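Local structure of outer membrane protein YopM (Yersinia pestis, 1JL5) at residues P169-S174 with Q192-L197. The protein is a leucine-rich repeat effector of the plague bacterium, of a class that alters host cell physiology and promotes bacterial survival in host tissues. Sequence-based numbering, arbitrary orientation.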
# COMPACT_ATOMS: atom_id res chain seq x y z
N PRO A 169 -9.05 37.15 7.84
CA PRO A 169 -9.40 38.57 7.86
C PRO A 169 -9.36 39.03 6.41
O PRO A 169 -8.82 38.32 5.55
CB PRO A 169 -8.27 39.19 8.68
CG PRO A 169 -7.85 38.07 9.59
CD PRO A 169 -7.85 36.89 8.66
N ASP A 170 -9.93 40.19 6.11
CA ASP A 170 -9.89 40.65 4.73
C ASP A 170 -8.43 40.75 4.35
O ASP A 170 -7.57 41.05 5.18
CB ASP A 170 -10.59 42.00 4.59
CG ASP A 170 -12.08 41.88 4.79
OD1 ASP A 170 -12.63 40.80 4.48
OD2 ASP A 170 -12.70 42.86 5.24
N LEU A 171 -8.13 40.47 3.09
CA LEU A 171 -6.76 40.47 2.63
C LEU A 171 -6.24 41.81 2.17
O LEU A 171 -7.00 42.65 1.67
CB LEU A 171 -6.61 39.43 1.52
CG LEU A 171 -7.12 38.06 1.99
CD1 LEU A 171 -7.15 37.09 0.82
CD2 LEU A 171 -6.24 37.55 3.13
N PRO A 172 -4.93 42.04 2.34
CA PRO A 172 -4.30 43.29 1.93
C PRO A 172 -4.15 43.32 0.42
O PRO A 172 -3.85 42.30 -0.20
CB PRO A 172 -2.95 43.23 2.64
CG PRO A 172 -2.63 41.77 2.57
CD PRO A 172 -3.95 41.14 2.96
N PRO A 173 -4.36 44.49 -0.20
CA PRO A 173 -4.23 44.64 -1.65
C PRO A 173 -2.88 44.17 -2.15
O PRO A 173 -2.71 43.86 -3.32
CB PRO A 173 -4.43 46.13 -1.86
CG PRO A 173 -5.39 46.49 -0.76
CD PRO A 173 -4.83 45.74 0.42
N SER A 174 -1.90 44.11 -1.24
CA SER A 174 -0.56 43.69 -1.60
C SER A 174 -0.46 42.17 -1.70
O SER A 174 0.52 41.64 -2.22
CB SER A 174 0.44 44.18 -0.56
OG SER A 174 0.07 43.75 0.73
N GLN A 192 -11.63 39.13 -5.33
CA GLN A 192 -11.67 39.78 -6.63
C GLN A 192 -11.00 41.15 -6.69
O GLN A 192 -10.56 41.57 -7.76
CB GLN A 192 -13.12 39.90 -7.11
CG GLN A 192 -13.96 40.91 -6.36
CD GLN A 192 -15.44 40.75 -6.65
OE1 GLN A 192 -15.84 40.62 -7.81
NE2 GLN A 192 -16.26 40.77 -5.61
N ASN A 193 -10.89 41.83 -5.56
CA ASN A 193 -10.27 43.14 -5.54
C ASN A 193 -8.80 43.12 -5.17
O ASN A 193 -8.19 44.18 -4.97
CB ASN A 193 -11.03 44.07 -4.60
CG ASN A 193 -12.47 44.27 -5.04
OD1 ASN A 193 -12.73 44.57 -6.21
ND2 ASN A 193 -13.41 44.09 -4.12
N LEU A 194 -8.22 41.93 -5.08
CA LEU A 194 -6.80 41.81 -4.78
C LEU A 194 -6.11 41.86 -6.13
O LEU A 194 -6.09 40.88 -6.88
CB LEU A 194 -6.51 40.48 -4.07
CG LEU A 194 -6.72 40.42 -2.55
CD1 LEU A 194 -7.27 41.73 -2.01
CD2 LEU A 194 -7.65 39.27 -2.23
N PRO A 195 -5.52 43.01 -6.46
CA PRO A 195 -4.82 43.24 -7.72
C PRO A 195 -3.61 42.37 -7.99
O PRO A 195 -3.25 42.15 -9.14
CB PRO A 195 -4.44 44.72 -7.63
CG PRO A 195 -4.16 44.88 -6.17
CD PRO A 195 -5.34 44.16 -5.55
N PHE A 196 -2.98 41.85 -6.94
CA PHE A 196 -1.78 41.05 -7.13
C PHE A 196 -1.89 39.62 -6.65
O PHE A 196 -0.91 38.88 -6.68
CB PHE A 196 -0.61 41.74 -6.45
CG PHE A 196 -0.44 43.18 -6.85
CD1 PHE A 196 -0.04 43.50 -8.15
CD2 PHE A 196 -0.73 44.20 -5.96
CE1 PHE A 196 0.06 44.83 -8.54
CE2 PHE A 196 -0.62 45.53 -6.35
CZ PHE A 196 -0.23 45.85 -7.64
N LEU A 197 -3.07 39.21 -6.21
CA LEU A 197 -3.25 37.85 -5.74
C LEU A 197 -3.14 36.91 -6.93
O LEU A 197 -4.00 36.88 -7.81
CB LEU A 197 -4.61 37.69 -5.07
CG LEU A 197 -4.83 36.32 -4.42
CD1 LEU A 197 -3.71 36.04 -3.43
CD2 LEU A 197 -6.17 36.29 -3.73
O HOH W 1 -3.60 41.54 -4.19
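The carbonyl oxygen of Pro173 is approached by a water and by Pro195 and Phe196. The water donates a hydrogen bond to Pro173 O, at 2.6 Å. The same water accepts one from the backbone of Phe196, at 2.8 Å from its N. No direct hydrogen bond joins the two segments, so this bridge is their polar link. Phe196 also brings a ring edge to the carbonyl: CD2 lies 3.3 Å from Pro173 O, near the ring plane. Pro195 adds its CG, 3.4 Å from Pro173 O. One face of the Phe196 ring lies against its own neighbour, with Pro195 CB over its centre, 4.0 Å above the ring plane.

YopM is a leucine-rich repeat solenoid. The two segments are equivalent loops of successive turns, one leading into strand 177-179 and the other into strand 199-201. Both pass from one repeat to the next, away from the calcium-binding residues.

On the buried side Leu171 packs against Leu194. Their side chains run nearly perpendicular to each other, and Leu171 CD1 sits 3.8 Å from Leu194 CD2. The second branch of Leu194 lies by the backbone, with CD1 3.8 Å from Leu171 O. In Leu171, CG stands anti to the carbonyl carbon (chi1 -53°), which sets the direction in which CD1 reaches Leu194 CD2. Leu171 CB lies 3.9 Å from the same Leu194 CD2. Leu171 also touches Ile178 of the intervening strand. Ser174 CB points away from segment 192-197, and its OG is hydrogen-bonded to the backbone oxygens of Ser152 and Leu155 in the preceding turn.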